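Local structure of putative NADH-depentdent flavin oxidoreductase (Cupriavidus metallidurans, 5OCS) at residues Leu52-Gly64 / Pro68-Ala80. The protein binds FMN and probably acts as an NAD(P)H-dependent ene-reductase of the Old Yellow Enzyme family. Residues are numbered along the deposited sequence; the frame is centred on the assembly and turned at random.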
ATOM      1  N   LEU D  52      -8.765  -8.443  10.463  1.00  8.68           N
ATOM      2  CA  LEU D  52      -8.938  -9.609   9.656  1.00  8.25           C
ATOM      3  C   LEU D  52      -8.813  -9.232   8.169  1.00  7.87           C
ATOM      4  O   LEU D  52      -9.425  -8.281   7.676  1.00  7.39           O
ATOM      5  CB  LEU D  52     -10.321 -10.187   9.948  1.00  8.76           C
ATOM      6  CG  LEU D  52     -10.640 -11.442   9.154  1.00  9.01           C
ATOM      7  CD1 LEU D  52      -9.686 -12.620   9.426  1.00  9.12           C
ATOM      8  CD2 LEU D  52     -12.097 -11.844   9.353  1.00  9.57           C
ATOM      9  N   LEU D  53      -8.004 -10.000   7.464  1.00  8.22           N
ATOM     10  CA  LEU D  53      -7.936  -9.896   6.013  1.00  8.14           C
ATOM     11  C   LEU D  53      -8.534 -11.173   5.432  1.00  8.17           C
ATOM     12  O   LEU D  53      -8.190 -12.302   5.859  1.00  8.77           O
ATOM     13  CB  LEU D  53      -6.475  -9.766   5.587  1.00  8.40           C
ATOM     14  CG  LEU D  53      -6.171  -9.947   4.096  1.00  9.29           C
ATOM     15  CD1 LEU D  53      -6.849  -8.930   3.212  1.00  9.47           C
ATOM     16  CD2 LEU D  53      -4.669  -9.897   3.900  1.00 10.56           C
ATOM     17  N   ILE D  54      -9.417 -11.036   4.445  1.00  8.25           N
ATOM     18  CA  ILE D  54      -9.955 -12.171   3.735  1.00  8.31           C
ATOM     19  C   ILE D  54      -9.508 -12.027   2.302  1.00  8.25           C
ATOM     20  O   ILE D  54      -9.951 -11.080   1.638  1.00  8.52           O
ATOM     21  CB  ILE D  54     -11.502 -12.215   3.758  1.00  8.48           C
ATOM     22  CG1 ILE D  54     -12.020 -12.060   5.188  1.00  8.35           C
ATOM     23  CG2 ILE D  54     -11.986 -13.534   3.160  1.00  8.96           C
ATOM     24  CD1 ILE D  54     -13.538 -12.004   5.330  1.00  8.85           C
ATOM     25  N   ILE D  55      -8.645 -12.952   1.858  1.00  8.34           N
ATOM     26  CA  ILE D  55      -8.142 -12.964   0.509  1.00  8.44           C
ATOM     27  C   ILE D  55      -9.312 -13.210  -0.460  1.00  8.68           C
ATOM     28  O   ILE D  55     -10.251 -13.948  -0.118  1.00  8.88           O
ATOM     29  CB  ILE D  55      -7.003 -14.006   0.340  1.00  8.81           C
ATOM     30  CG1 ILE D  55      -5.729 -13.546   1.078  1.00  8.84           C
ATOM     31  CG2 ILE D  55      -6.633 -14.239  -1.128  1.00  9.37           C
ATOM     32  CD1 ILE D  55      -4.744 -14.654   1.374  1.00  9.11           C
ATOM     33  N   GLU D  56      -9.221 -12.601  -1.643  1.00  8.52           N
ATOM     34  CA  GLU D  56     -10.225 -12.681  -2.674  1.00  8.30           C
ATOM     35  C   GLU D  56     -10.657 -14.110  -3.019  1.00  8.05           C
ATOM     36  O   GLU D  56      -9.939 -15.082  -2.783  1.00  8.29           O
ATOM     37  CB  GLU D  56      -9.710 -12.060  -3.973  1.00  8.36           C
ATOM     38  CG  GLU D  56      -8.599 -12.834  -4.646  1.00  9.03           C
ATOM     39  CD  GLU D  56      -7.914 -12.024  -5.740  1.00  9.31           C
ATOM     40  OE1 GLU D  56      -8.447 -11.967  -6.878  1.00  9.52           O
ATOM     41  OE2 GLU D  56      -6.848 -11.449  -5.449  1.00  9.63           O
ATOM     42  N   ALA D  57     -11.794 -14.189  -3.680  1.00  7.93           N
ATOM     43  CA  ALA D  57     -12.305 -15.445  -4.212  1.00  8.32           C
ATOM     44  C   ALA D  57     -11.225 -16.237  -4.924  1.00  8.27           C
ATOM     45  O   ALA D  57     -10.672 -15.816  -5.979  1.00  9.72           O
ATOM     46  CB  ALA D  57     -13.482 -15.185  -5.168  1.00  8.13           C
ATOM     47  N   THR D  58     -10.894 -17.382  -4.345  1.00  8.25           N
ATOM     48  CA  THR D  58      -9.841 -18.204  -4.832  1.00  8.54           C
ATOM     49  C   THR D  58     -10.425 -19.504  -5.386  1.00  8.41           C
ATOM     50  O   THR D  58     -11.030 -20.283  -4.649  1.00  8.69           O
ATOM     51  CB  THR D  58      -8.852 -18.467  -3.689  1.00  9.48           C
ATOM     52  OG1 THR D  58      -8.248 -17.208  -3.335  1.00  9.75           O
ATOM     53  CG2 THR D  58      -7.755 -19.444  -4.117  1.00  9.76           C
ATOM     54  N   ALA D  59     -10.256 -19.693  -6.692  1.00  8.92           N
ATOM     55  CA  ALA D  59     -10.879 -20.793  -7.428  1.00  9.77           C
ATOM     56  C   ALA D  59     -10.340 -22.136  -6.971  1.00  9.76           C
ATOM     57  O   ALA D  59      -9.121 -22.334  -6.851  1.00 10.20           O
ATOM     58  CB  ALA D  59     -10.664 -20.609  -8.926  1.00  9.33           C
ATOM     59  N   VAL D  60     -11.260 -23.067  -6.718  1.00 10.45           N
ATOM     60  CA  VAL D  60     -10.918 -24.433  -6.384  1.00 10.26           C
ATOM     61  C   VAL D  60     -10.522 -25.292  -7.608  1.00 10.53           C
ATOM     62  O   VAL D  60     -10.017 -26.398  -7.428  1.00 10.90           O
ATOM     63  CB  VAL D  60     -12.028 -25.113  -5.512  1.00 10.51           C
ATOM     64  CG1 VAL D  60     -12.285 -24.291  -4.243  1.00 10.52           C
ATOM     65  CG2 VAL D  60     -13.333 -25.305  -6.308  1.00 11.19           C
ATOM     66  N   SER D  61     -10.727 -24.782  -8.811  1.00 10.79           N
ATOM     67  CA  SER D  61     -10.371 -25.488 -10.046  1.00 10.78           C
ATOM     68  C   SER D  61     -10.338 -24.442 -11.103  1.00 11.49           C
ATOM     69  O   SER D  61     -10.949 -23.388 -10.953  1.00 10.58           O
ATOM     70  CB  SER D  61     -11.431 -26.559 -10.377  1.00 10.86           C
ATOM     71  OG  SER D  61     -12.719 -26.001 -10.599  1.00 11.00           O
ATOM     72  N   PRO D  62      -9.671 -24.728 -12.209  1.00 12.04           N
ATOM     73  CA  PRO D  62      -9.663 -23.724 -13.277  1.00 12.37           C
ATOM     74  C   PRO D  62     -11.061 -23.388 -13.779  1.00 12.11           C
ATOM     75  O   PRO D  62     -11.344 -22.237 -14.039  1.00 11.52           O
ATOM     76  CB  PRO D  62      -8.904 -24.424 -14.421  1.00 12.99           C
ATOM     77  CG  PRO D  62      -8.332 -25.667 -13.872  1.00 13.64           C
ATOM     78  CD  PRO D  62      -8.813 -25.897 -12.479  1.00 12.81           C
ATOM     79  N   GLU D  63     -11.905 -24.407 -13.946  1.00 11.98           N
ATOM     80  CA  GLU D  63     -13.298 -24.225 -14.426  1.00 11.87           C
ATOM     81  C   GLU D  63     -14.180 -23.430 -13.476  1.00 11.58           C
ATOM     82  O   GLU D  63     -15.212 -22.906 -13.878  1.00 11.98           O
ATOM     83  CB  GLU D  63     -13.981 -25.584 -14.814  1.00 12.26           C
ATOM     84  CG  GLU D  63     -14.361 -26.570 -13.710  1.00 12.34           C
ATOM     85  CD  GLU D  63     -13.246 -27.530 -13.312  1.00 12.67           C
ATOM     86  OE1 GLU D  63     -12.065 -27.240 -13.580  1.00 14.78           O
ATOM     87  OE2 GLU D  63     -13.541 -28.570 -12.715  1.00 15.03           O
ATOM     88  N   GLY D  64     -13.783 -23.360 -12.206  1.00 11.86           N
ATOM     89  CA  GLY D  64     -14.483 -22.630 -11.213  1.00 11.13           C
ATOM     90  C   GLY D  64     -14.082 -21.177 -11.083  1.00 11.21           C
ATOM     91  O   GLY D  64     -14.690 -20.447 -10.297  1.00 10.09           O
ATOM     92  N   PRO D  68     -10.540 -15.545 -16.555  1.00 10.91           N
ATOM     93  CA  PRO D  68      -9.240 -16.174 -16.780  1.00 11.08           C
ATOM     94  C   PRO D  68      -8.090 -15.650 -15.931  1.00 11.30           C
ATOM     95  O   PRO D  68      -7.016 -16.283 -15.884  1.00 11.89           O
ATOM     96  CB  PRO D  68      -8.979 -15.923 -18.278  1.00 11.52           C
ATOM     97  CG  PRO D  68     -10.340 -15.777 -18.846  1.00 10.95           C
ATOM     98  CD  PRO D  68     -11.157 -15.081 -17.823  1.00 10.92           C
ATOM     99  N   THR D  69      -8.302 -14.528 -15.239  1.00 10.92           N
ATOM    100  CA  THR D  69      -7.263 -13.988 -14.369  1.00 10.57           C
ATOM    101  C   THR D  69      -7.637 -14.029 -12.876  1.00  9.94           C
ATOM    102  O   THR D  69      -6.999 -13.354 -12.077  1.00  9.13           O
ATOM    103  CB  THR D  69      -6.850 -12.592 -14.816  1.00 11.00           C
ATOM    104  OG1 THR D  69      -7.975 -11.746 -14.948  1.00 11.62           O
ATOM    105  CG2 THR D  69      -6.138 -12.624 -16.157  1.00 12.38           C
ATOM    106  N   ASP D  70      -8.610 -14.865 -12.499  1.00  9.80           N
ATOM    107  CA  ASP D  70      -8.821 -15.119 -11.100  1.00  9.93           C
ATOM    108  C   ASP D  70      -7.659 -15.821 -10.407  1.00  9.35           C
ATOM    109  O   ASP D  70      -6.986 -16.701 -10.988  1.00  9.08           O
ATOM    110  CB  ASP D  70     -10.033 -16.010 -10.889  1.00 11.07           C
ATOM    111  CG  ASP D  70     -11.341 -15.255 -10.984  1.00 11.80           C
ATOM    112  OD1 ASP D  70     -11.424 -14.182 -11.635  1.00 11.28           O
ATOM    113  OD2 ASP D  70     -12.297 -15.780 -10.325  1.00 13.79           O
ATOM    114  N   LEU D  71      -7.514 -15.494  -9.131  1.00  8.98           N
ATOM    115  CA  LEU D  71      -6.639 -16.201  -8.205  1.00  9.13           C
ATOM    116  C   LEU D  71      -7.156 -17.637  -8.029  1.00  8.79           C
ATOM    117  O   LEU D  71      -8.370 -17.859  -8.014  1.00  9.36           O
ATOM    118  CB  LEU D  71      -6.563 -15.472  -6.851  1.00  9.88           C
ATOM    119  CG  LEU D  71      -5.412 -15.955  -5.969  1.00  9.72           C
ATOM    120  CD1 LEU D  71      -4.040 -15.652  -6.580  1.00  9.93           C
ATOM    121  CD2 LEU D  71      -5.578 -15.355  -4.583  1.00 10.03           C
ATOM    122  N   GLY D  72      -6.234 -18.588  -8.002  1.00  8.69           N
ATOM    123  CA  GLY D  72      -6.554 -19.984  -7.830  1.00  9.37           C
ATOM    124  C   GLY D  72      -5.694 -20.643  -6.771  1.00  9.67           C
ATOM    125  O   GLY D  72      -4.630 -20.137  -6.403  1.00  9.82           O
ATOM    126  N   LEU D  73      -6.166 -21.769  -6.272  1.00  9.42           N
ATOM    127  CA  LEU D  73      -5.366 -22.623  -5.408  1.00  9.72           C
ATOM    128  C   LEU D  73      -5.590 -24.085  -5.743  1.00  9.90           C
ATOM    129  O   LEU D  73      -6.064 -24.883  -4.898  1.00 10.14           O
ATOM    130  CB  LEU D  73      -5.694 -22.311  -3.955  1.00 10.10           C
ATOM    131  CG  LEU D  73      -4.708 -22.845  -2.934  1.00 10.22           C
ATOM    132  CD1 LEU D  73      -3.263 -22.463  -3.279  1.00 10.08           C
ATOM    133  CD2 LEU D  73      -5.104 -22.375  -1.543  1.00 10.25           C
ATOM    134  N   TYR D  74      -5.291 -24.410  -6.990  1.00 10.04           N
ATOM    135  CA  TYR D  74      -5.686 -25.689  -7.558  1.00 10.94           C
ATOM    136  C   TYR D  74      -4.524 -26.503  -8.102  1.00 11.57           C
ATOM    137  O   TYR D  74      -4.724 -27.579  -8.698  1.00 12.85           O
ATOM    138  CB  TYR D  74      -6.849 -25.510  -8.567  1.00 10.92           C
ATOM    139  CG  TYR D  74      -6.646 -24.481  -9.685  1.00 10.91           C
ATOM    140  CD1 TYR D  74      -5.696 -24.664 -10.691  1.00 11.28           C
ATOM    141  CD2 TYR D  74      -7.425 -23.336  -9.754  1.00 10.67           C
ATOM    142  CE1 TYR D  74      -5.533 -23.730 -11.725  1.00 11.36           C
ATOM    143  CE2 TYR D  74      -7.295 -22.401 -10.790  1.00 10.89           C
ATOM    144  CZ  TYR D  74      -6.349 -22.598 -11.779  1.00 10.87           C
ATOM    145  OH  TYR D  74      -6.212 -21.661 -12.777  1.00 11.56           O
ATOM    146  N   ASN D  75      -3.300 -26.034  -7.843  1.00 11.63           N
ATOM    147  CA  ASN D  75      -2.106 -26.783  -8.215  1.00 11.96           C
ATOM    148  C   ASN D  75      -0.923 -26.286  -7.407  1.00 12.37           C
ATOM    149  O   ASN D  75      -1.020 -25.256  -6.731  1.00 11.30           O
ATOM    150  CB  ASN D  75      -1.851 -26.732  -9.720  1.00 11.90           C
ATOM    151  CG  ASN D  75      -1.515 -25.369 -10.232  1.00 12.92           C
ATOM    152  OD1 ASN D  75      -0.858 -24.587  -9.573  1.00 13.26           O
ATOM    153  ND2 ASN D  75      -1.951 -25.077 -11.453  1.00 14.18           N
ATOM    154  N   ASP D  76       0.192 -26.984  -7.487  1.00 12.04           N
ATOM    155  CA  ASP D  76       1.379 -26.604  -6.729  1.00 12.65           C
ATOM    156  C   ASP D  76       1.888 -25.188  -7.055  1.00 11.85           C
ATOM    157  O   ASP D  76       2.368 -24.479  -6.164  1.00 12.46           O
ATOM    158  CB  ASP D  76       2.523 -27.607  -7.013  1.00 13.70           C
ATOM    159  CG  ASP D  76       2.306 -28.952  -6.366  1.00 15.07           C
ATOM    160  OD1 ASP D  76       1.319 -29.187  -5.652  1.00 15.03           O
ATOM    161  OD2 ASP D  76       3.144 -29.828  -6.599  1.00 17.18           O
ATOM    162  N   ALA D  77       1.824 -24.777  -8.321  1.00 11.79           N
ATOM    163  CA  ALA D  77       2.337 -23.468  -8.715  1.00 11.69           C
ATOM    164  C   ALA D  77       1.493 -22.400  -8.048  1.00 11.42           C
ATOM    165  O   ALA D  77       2.011 -21.426  -7.521  1.00 11.68           O
ATOM    166  CB  ALA D  77       2.301 -23.303 -10.209  1.00 12.00           C
ATOM    167  N   ASN D  78       0.175 -22.579  -8.094  1.00 10.35           N
ATOM    168  CA  ASN D  78      -0.739 -21.632  -7.414  1.00 10.44           C
ATOM    169  C   ASN D  78      -0.338 -21.487  -5.949  1.00  9.66           C
ATOM    170  O   ASN D  78      -0.280 -20.372  -5.400  1.00  9.04           O
ATOM    171  CB  ASN D  78      -2.197 -22.120  -7.397  1.00 10.23           C
ATOM    172  CG  ASN D  78      -2.922 -22.074  -8.715  1.00 11.14           C
ATOM    173  OD1 ASN D  78      -4.091 -22.515  -8.728  1.00 11.86           O
ATOM    174  ND2 ASN D  78      -2.330 -21.531  -9.800  1.00 10.79           N
ATOM    175  N   GLU D  79      -0.056 -22.622  -5.332  1.00  9.74           N
ATOM    176  CA  GLU D  79       0.302 -22.661  -3.897  1.00  9.94           C
ATOM    177  C   GLU D  79       1.601 -21.912  -3.627  1.00 10.48           C
ATOM    178  O   GLU D  79       1.664 -21.074  -2.730  1.00 10.55           O
ATOM    179  CB  GLU D  79       0.379 -24.083  -3.353  1.00 10.51           C
ATOM    180  CG  GLU D  79       0.575 -24.159  -1.830  1.00 10.80           C
ATOM    181  CD  GLU D  79       0.506 -25.591  -1.334  1.00 12.14           C
ATOM    182  OE1 GLU D  79      -0.013 -26.498  -2.080  1.00 11.58           O
ATOM    183  OE2 GLU D  79       1.002 -25.829  -0.207  1.00 12.21           O
ATOM    184  N   ALA D  80       2.627 -22.204  -4.403  1.00 10.71           N
ATOM    185  CA  ALA D  80       3.899 -21.504  -4.278  1.00 11.48           C
ATOM    186  C   ALA D  80       3.785 -19.990  -4.478  1.00 12.09           C
ATOM    187  O   ALA D  80       4.379 -19.242  -3.720  1.00 12.76           O
ATOM    188  CB  ALA D  80       4.965 -22.063  -5.241  1.00 12.80           C
TER
HETATM  189  O   HOH W   1      -9.639 -14.033  -7.883  1.00  7.65           O
HETATM  190  O   HOH W   2      -6.608 -12.182  -8.916  1.00  9.70           O
HETATM  191  O   HOH W   3     -10.359 -12.141  -9.765  1.00 10.26           O
HETATM  192  O   HOH W   4     -11.905 -17.360  -8.185  1.00 11.60           O
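Ala-59 is held through both its backbone N and O by the returning chain: its N donates to Leu-71 O (2.9 Å, 173° at the hydrogen), and its O receives Leu-73 N, which arrives in the carbonyl plane. The two bonds straddle Gly-72, making a single beta bridge. Just before it, Ala-57 O and Leu-71 N, which do not meet directly, are joined by water 1, 2.9 Å from Leu-71 N; this water also reaches Glu-56 OE1, which also accepts from Gln-26 N. Water 4 donates to Ala-57 O and to Asp-70 OD2 (2.7 Å), an oxygen also held by Ile-66 N. The bridge pins the beta-alpha loop that leads to helix 76-92 back onto the C-terminal end of strand 52-59 of the eight-stranded TIM barrel; Ala-57 belongs to the FMN site. Thr-58 turns OG1 back to donate to Glu-56 O (2.8 Å), while CG2, anti to the backbone N (chi1 -65° for OG1), packs on Leu-73 CB. Leu-71 CD2 touches both Thr-58 OG1 and Ile-55 CG2, with its CB against the Glu-56 carboxylate carbon. Farther on, Pro-62 CD sits over one face of the Tyr-74 ring, a CH-pi contact 3.7 Å from the centroid; Asn-78 OD1 covers the opposite face and accepts from Tyr-74 N. Asn-75 OD1, at the N-cap, takes Asn-78 N at 2.7 Å.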